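Branched-chain amino acid aminotransferase (PDB 5CE8) transfers amino groups between branched-chain amino acids and 2-oxoglutarate with pyridoxal 5'-phosphate as cofactor, probably acting on leucine, isoleucine and valine. Local coordinates at residues 137-151 with 176-189. Numbering follows the deposited sequence.
Sequences LKVEGVRAAVVSWRR and EARARGYDEAIMLN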
loop_
_atom_site.group_PDB
_atom_site.type_symbol
_atom_site.label_atom_id
_atom_site.label_comp_id
_atom_site.label_asym_id
_atom_site.label_seq_id
_atom_site.Cartn_x
_atom_site.Cartn_y
_atom_site.Cartn_z
ATOM N N LEU A 137 -18.559 -25.925 12.399
ATOM C CA LEU A 137 -18.006 -25.281 13.571
ATOM C C LEU A 137 -18.888 -25.564 14.752
ATOM O O LEU A 137 -20.106 -25.659 14.589
ATOM C CB LEU A 137 -17.934 -23.776 13.336
ATOM C CG LEU A 137 -17.091 -23.246 12.180
ATOM C CD1 LEU A 137 -17.181 -21.714 12.022
ATOM C CD2 LEU A 137 -15.634 -23.721 12.301
ATOM N N LYS A 138 -18.271 -25.592 15.944
ATOM C CA LYS A 138 -18.985 -25.744 17.238
ATOM C C LYS A 138 -20.260 -24.862 17.314
ATOM O O LYS A 138 -20.195 -23.673 17.054
ATOM C CB LYS A 138 -18.094 -25.416 18.458
ATOM C CG LYS A 138 -16.600 -25.790 18.527
ATOM C CD LYS A 138 -16.038 -25.388 19.933
ATOM C CE LYS A 138 -14.497 -25.448 20.105
ATOM N NZ LYS A 138 -13.681 -24.271 20.618
ATOM N N VAL A 139 -21.419 -25.435 17.657
ATOM C CA VAL A 139 -22.697 -24.648 17.644
ATOM C C VAL A 139 -22.693 -23.571 18.734
ATOM O O VAL A 139 -23.159 -22.382 18.548
ATOM C CB VAL A 139 -23.972 -25.549 17.746
ATOM C CG1 VAL A 139 -23.951 -26.479 18.989
ATOM C CG2 VAL A 139 -25.235 -24.675 17.744
ATOM N N GLU A 140 -22.141 -23.963 19.868
ATOM C CA GLU A 140 -22.049 -23.059 21.028
ATOM C C GLU A 140 -21.060 -21.918 20.893
ATOM O O GLU A 140 -21.032 -21.089 21.774
ATOM C CB GLU A 140 -21.793 -23.815 22.354
ATOM C CG GLU A 140 -20.410 -24.403 22.538
ATOM C CD GLU A 140 -20.133 -25.537 21.586
ATOM O OE1 GLU A 140 -21.107 -26.053 20.971
ATOM O OE2 GLU A 140 -18.945 -25.912 21.469
ATOM N N GLY A 141 -20.258 -21.873 19.820
ATOM C CA GLY A 141 -19.286 -20.803 19.599
ATOM C C GLY A 141 -17.850 -21.271 19.424
ATOM O O GLY A 141 -17.432 -22.266 19.950
ATOM N N VAL A 142 -17.102 -20.535 18.690
ATOM C CA VAL A 142 -15.727 -20.872 18.357
ATOM C C VAL A 142 -14.762 -19.750 18.760
ATOM O O VAL A 142 -15.174 -18.679 19.011
ATOM C CB VAL A 142 -15.601 -21.066 16.859
ATOM C CG1 VAL A 142 -16.368 -22.335 16.364
ATOM C CG2 VAL A 142 -16.000 -19.855 16.114
ATOM N N ARG A 143 -13.486 -20.068 18.898
ATOM C CA ARG A 143 -12.453 -19.120 19.309
ATOM C C ARG A 143 -11.765 -18.848 18.004
ATOM O O ARG A 143 -11.445 -19.797 17.253
ATOM C CB ARG A 143 -11.546 -19.775 20.352
ATOM C CG ARG A 143 -12.288 -20.210 21.622
ATOM C CD ARG A 143 -11.397 -20.692 22.716
ATOM N NE ARG A 143 -10.911 -22.006 22.358
ATOM C CZ ARG A 143 -9.748 -22.301 21.750
ATOM N NH1 ARG A 143 -8.831 -21.389 21.442
ATOM N NH2 ARG A 143 -9.523 -23.562 21.437
ATOM N N ALA A 144 -11.556 -17.573 17.733
ATOM C CA ALA A 144 -10.919 -17.148 16.528
ATOM C C ALA A 144 -9.633 -16.337 16.733
ATOM O O ALA A 144 -9.406 -15.758 17.796
ATOM C CB ALA A 144 -11.958 -16.402 15.699
ATOM N N ALA A 145 -8.720 -16.440 15.769
ATOM C CA ALA A 145 -7.477 -15.749 15.756
ATOM C C ALA A 145 -7.383 -14.914 14.498
ATOM O O ALA A 145 -7.686 -15.365 13.391
ATOM C CB ALA A 145 -6.306 -16.690 15.865
ATOM N N VAL A 146 -6.987 -13.657 14.634
ATOM C CA VAL A 146 -6.651 -12.898 13.373
ATOM C C VAL A 146 -5.328 -13.462 12.923
ATOM O O VAL A 146 -4.343 -13.504 13.726
ATOM C CB VAL A 146 -6.447 -11.301 13.528
ATOM C CG1 VAL A 146 -6.181 -10.728 12.152
ATOM C CG2 VAL A 146 -7.699 -10.614 14.212
ATOM N N VAL A 147 -5.282 -13.929 11.675
ATOM C CA VAL A 147 -4.078 -14.509 11.124
ATOM C C VAL A 147 -3.069 -13.599 10.450
ATOM O O VAL A 147 -3.331 -12.399 10.179
ATOM C CB VAL A 147 -4.389 -15.703 10.216
ATOM C CG1 VAL A 147 -5.070 -16.725 10.979
ATOM C CG2 VAL A 147 -5.254 -15.338 8.997
ATOM N N SER A 148 -1.856 -14.152 10.243
ATOM C CA SER A 148 -0.743 -13.373 9.655
ATOM C C SER A 148 -0.955 -13.161 8.146
ATOM O O SER A 148 -0.379 -12.253 7.630
ATOM C CB SER A 148 0.630 -14.065 9.798
ATOM O OG SER A 148 0.592 -15.390 9.158
ATOM N N TRP A 149 -1.663 -14.095 7.482
ATOM C CA TRP A 149 -2.053 -14.057 6.111
ATOM C C TRP A 149 -3.155 -13.083 5.799
ATOM O O TRP A 149 -4.178 -13.117 6.374
ATOM C CB TRP A 149 -2.537 -15.481 5.674
ATOM C CG TRP A 149 -1.412 -16.478 5.749
ATOM C CD1 TRP A 149 -1.205 -17.339 6.753
ATOM C CD2 TRP A 149 -0.375 -16.687 4.807
ATOM N NE1 TRP A 149 -0.103 -18.049 6.510
ATOM C CE2 TRP A 149 0.472 -17.599 5.350
ATOM C CE3 TRP A 149 -0.001 -16.070 3.643
ATOM C CZ2 TRP A 149 1.679 -18.022 4.691
ATOM C CZ3 TRP A 149 1.156 -16.457 2.992
ATOM C CH2 TRP A 149 1.991 -17.430 3.537
ATOM N N ARG A 150 -2.938 -12.191 4.864
ATOM C CA ARG A 150 -3.991 -11.326 4.424
ATOM C C ARG A 150 -4.810 -11.987 3.325
ATOM O O ARG A 150 -4.266 -12.782 2.579
ATOM C CB ARG A 150 -3.407 -10.024 3.887
ATOM C CG ARG A 150 -2.540 -9.282 4.878
ATOM C CD ARG A 150 -3.377 -8.804 6.092
ATOM N NE ARG A 150 -2.699 -7.858 6.997
ATOM C CZ ARG A 150 -2.258 -8.117 8.256
ATOM N NH1 ARG A 150 -2.336 -9.322 8.834
ATOM N NH2 ARG A 150 -1.713 -7.112 8.984
ATOM N N ARG A 151 -6.093 -11.645 3.259
ATOM C CA ARG A 151 -6.947 -12.035 2.139
ATOM C C ARG A 151 -6.367 -11.623 0.780
ATOM O O ARG A 151 -5.932 -10.495 0.575
ATOM C CB ARG A 151 -8.351 -11.431 2.318
ATOM C CG ARG A 151 -9.423 -11.754 1.324
ATOM C CD ARG A 151 -10.100 -13.157 1.351
ATOM N NE ARG A 151 -11.305 -13.037 0.519
ATOM C CZ ARG A 151 -11.810 -13.944 -0.349
ATOM N NH1 ARG A 151 -11.310 -15.155 -0.463
ATOM N NH2 ARG A 151 -12.885 -13.624 -1.089
ATOM N N GLU A 176 -3.145 -21.992 9.822
ATOM C CA GLU A 176 -2.513 -21.184 10.824
ATOM C C GLU A 176 -3.340 -21.127 12.090
ATOM O O GLU A 176 -2.840 -21.338 13.169
ATOM C CB GLU A 176 -2.255 -19.743 10.341
ATOM C CG GLU A 176 -1.524 -18.909 11.435
ATOM C CD GLU A 176 -1.271 -17.496 11.040
ATOM O OE1 GLU A 176 -1.470 -16.574 11.897
ATOM O OE2 GLU A 176 -0.893 -17.296 9.854
ATOM N N ALA A 177 -4.635 -20.883 11.990
ATOM C CA ALA A 177 -5.427 -20.809 13.187
ATOM C C ALA A 177 -5.573 -22.149 13.942
ATOM O O ALA A 177 -5.439 -22.265 15.174
ATOM C CB ALA A 177 -6.795 -20.185 12.834
ATOM N N ARG A 178 -5.794 -23.190 13.171
ATOM C CA ARG A 178 -5.989 -24.519 13.731
ATOM C C ARG A 178 -4.751 -25.139 14.267
ATOM O O ARG A 178 -4.859 -25.787 15.298
ATOM C CB ARG A 178 -6.618 -25.401 12.676
ATOM C CG ARG A 178 -8.022 -24.942 12.325
ATOM C CD ARG A 178 -8.578 -25.708 11.124
ATOM N NE ARG A 178 -9.990 -25.521 10.885
ATOM C CZ ARG A 178 -10.522 -24.407 10.412
ATOM N NH1 ARG A 178 -9.737 -23.316 10.195
ATOM N NH2 ARG A 178 -11.845 -24.348 10.191
ATOM N N ALA A 179 -3.591 -24.897 13.649
ATOM C CA ALA A 179 -2.264 -25.350 14.189
ATOM C C ALA A 179 -2.047 -24.920 15.665
ATOM O O ALA A 179 -1.567 -25.702 16.466
ATOM C CB ALA A 179 -1.097 -24.887 13.324
ATOM N N ARG A 180 -2.481 -23.718 16.019
ATOM C CA ARG A 180 -2.569 -23.283 17.429
ATOM C C ARG A 180 -3.820 -23.759 18.263
ATOM O O ARG A 180 -3.987 -23.390 19.407
ATOM C CB ARG A 180 -2.379 -21.760 17.442
ATOM N N GLY A 181 -4.649 -24.671 17.760
ATOM C CA GLY A 181 -5.899 -25.071 18.478
ATOM C C GLY A 181 -7.076 -24.052 18.597
ATOM O O GLY A 181 -8.031 -24.324 19.309
ATOM N N TYR A 182 -7.024 -22.893 17.936
ATOM C CA TYR A 182 -8.251 -22.096 17.633
ATOM C C TYR A 182 -9.113 -22.827 16.642
ATOM O O TYR A 182 -8.604 -23.688 15.834
ATOM C CB TYR A 182 -7.911 -20.736 16.966
ATOM C CG TYR A 182 -7.007 -19.894 17.819
ATOM C CD1 TYR A 182 -7.516 -19.138 18.883
ATOM C CD2 TYR A 182 -5.620 -19.893 17.614
ATOM C CE1 TYR A 182 -6.681 -18.409 19.716
ATOM C CE2 TYR A 182 -4.788 -19.152 18.440
ATOM C CZ TYR A 182 -5.324 -18.442 19.497
ATOM O OH TYR A 182 -4.502 -17.691 20.283
ATOM N N ASP A 183 -10.384 -22.461 16.592
ATOM C CA ASP A 183 -11.286 -23.180 15.704
ATOM C C ASP A 183 -11.280 -22.565 14.297
ATOM O O ASP A 183 -11.459 -23.266 13.337
ATOM C CB ASP A 183 -12.693 -23.200 16.259
ATOM C CG ASP A 183 -12.748 -23.626 17.691
ATOM O OD1 ASP A 183 -12.410 -24.795 17.921
ATOM O OD2 ASP A 183 -13.078 -22.806 18.599
ATOM N N GLU A 184 -11.029 -21.254 14.175
ATOM C CA GLU A 184 -11.133 -20.622 12.860
ATOM C C GLU A 184 -10.279 -19.340 12.812
ATOM O O GLU A 184 -9.902 -18.723 13.874
ATOM C CB GLU A 184 -12.618 -20.255 12.486
ATOM C CG GLU A 184 -12.904 -19.745 11.034
ATOM C CD GLU A 184 -12.326 -20.712 9.980
ATOM O OE1 GLU A 184 -13.082 -21.626 9.622
ATOM O OE2 GLU A 184 -11.068 -20.677 9.658
ATOM N N ALA A 185 -10.014 -18.966 11.556
ATOM C CA ALA A 185 -9.254 -17.772 11.190
ATOM C C ALA A 185 -10.084 -16.602 10.936
ATOM O O ALA A 185 -11.138 -16.748 10.420
ATOM C CB ALA A 185 -8.431 -18.007 9.965
ATOM N N ILE A 186 -9.549 -15.415 11.226
ATOM C CA ILE A 186 -10.100 -14.161 10.657
ATOM C C ILE A 186 -9.005 -13.579 9.832
ATOM O O ILE A 186 -7.922 -13.456 10.300
ATOM C CB ILE A 186 -10.592 -13.125 11.753
ATOM C CG1 ILE A 186 -12.009 -13.499 12.243
ATOM C CG2 ILE A 186 -10.812 -11.723 11.176
ATOM C CD1 ILE A 186 -12.204 -13.212 13.652
ATOM N N MET A 187 -9.343 -13.025 8.652
ATOM C CA MET A 187 -8.377 -12.485 7.779
ATOM C C MET A 187 -8.686 -11.016 7.535
ATOM O O MET A 187 -9.873 -10.650 7.247
ATOM C CB MET A 187 -8.439 -13.194 6.388
ATOM C CG MET A 187 -7.659 -14.512 6.343
ATOM S SD MET A 187 -7.441 -15.155 4.640
ATOM C CE MET A 187 -9.003 -15.796 4.650
ATOM N N LEU A 188 -7.661 -10.205 7.691
ATOM C CA LEU A 188 -7.654 -8.796 7.302
ATOM C C LEU A 188 -7.423 -8.705 5.794
ATOM O O LEU A 188 -6.722 -9.529 5.227
ATOM C CB LEU A 188 -6.579 -8.064 8.003
ATOM C CG LEU A 188 -6.605 -8.074 9.512
ATOM C CD1 LEU A 188 -5.667 -7.061 10.170
ATOM C CD2 LEU A 188 -8.043 -7.803 10.003
ATOM N N ASN A 189 -8.010 -7.715 5.128
ATOM C CA ASN A 189 -7.638 -7.385 3.742
ATOM C C ASN A 189 -6.276 -6.568 3.629
ATOM O O ASN A 189 -5.622 -6.301 4.661
ATOM C CB ASN A 189 -8.792 -6.737 3.000
ATOM C CG ASN A 189 -9.078 -5.296 3.454
ATOM O OD1 ASN A 189 -8.473 -4.786 4.440
ATOM N ND2 ASN A 189 -10.141 -4.731 2.890
HETATM O O HOH W 1 -5.071 -11.127 8.222
HETATM O O HOH W 2 1.324 -18.997 8.835
#
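Glu176 reaches from the last turn of helix 167-179 to the chain that follows strand 142-146. Its CG is anti to the backbone N (chi1 -178°), and the chain stays extended beyond it. CB and CG run past Val147 CG1. The carboxylate then receives Ser148 with both oxygens. OE1 accepts a hydrogen bond from Ser148 N at 3.0 Å, and OE2 accepts one from Ser148 OG at 2.5 Å, both from the syn side, somewhat out of the carboxylate plane. The two bonds hold the carboxylate against rotation. OE2 also lies 3.1 Å from Trp149 CD1, and a water links it to Trp149 NE1.

At the other end, Asp183 OD2 takes two donors. Lys138 NZ makes a salt bridge to it at 2.6 Å from the syn side, while Arg143 N-H meets the anti lone pair of the same oxygen. Arg143 NH2 bonds Gly181 O. Between these ends, Ala145 CB sits over the face of the Tyr182 ring, 3.7 Å from its centroid, in a CH-pi contact.

The strands pair in parallel, with Ile186 N to Ala145 O at 2.9 Å. Beyond the pairing, Arg151 N bonds Leu188 O, and the Arg151 side chain leads away to touch the cofactor, with NE bonded to Gly218 O. Strands 142-146 and 184-188 and helix 167-179 form a beta-alpha-beta unit. Strand 265-270 flanks the first strand and strand 194-197 the second, while Arg246 of a second subunit hydrogen-bonds Ser148 OG and makes a cation-pi contact with Trp149.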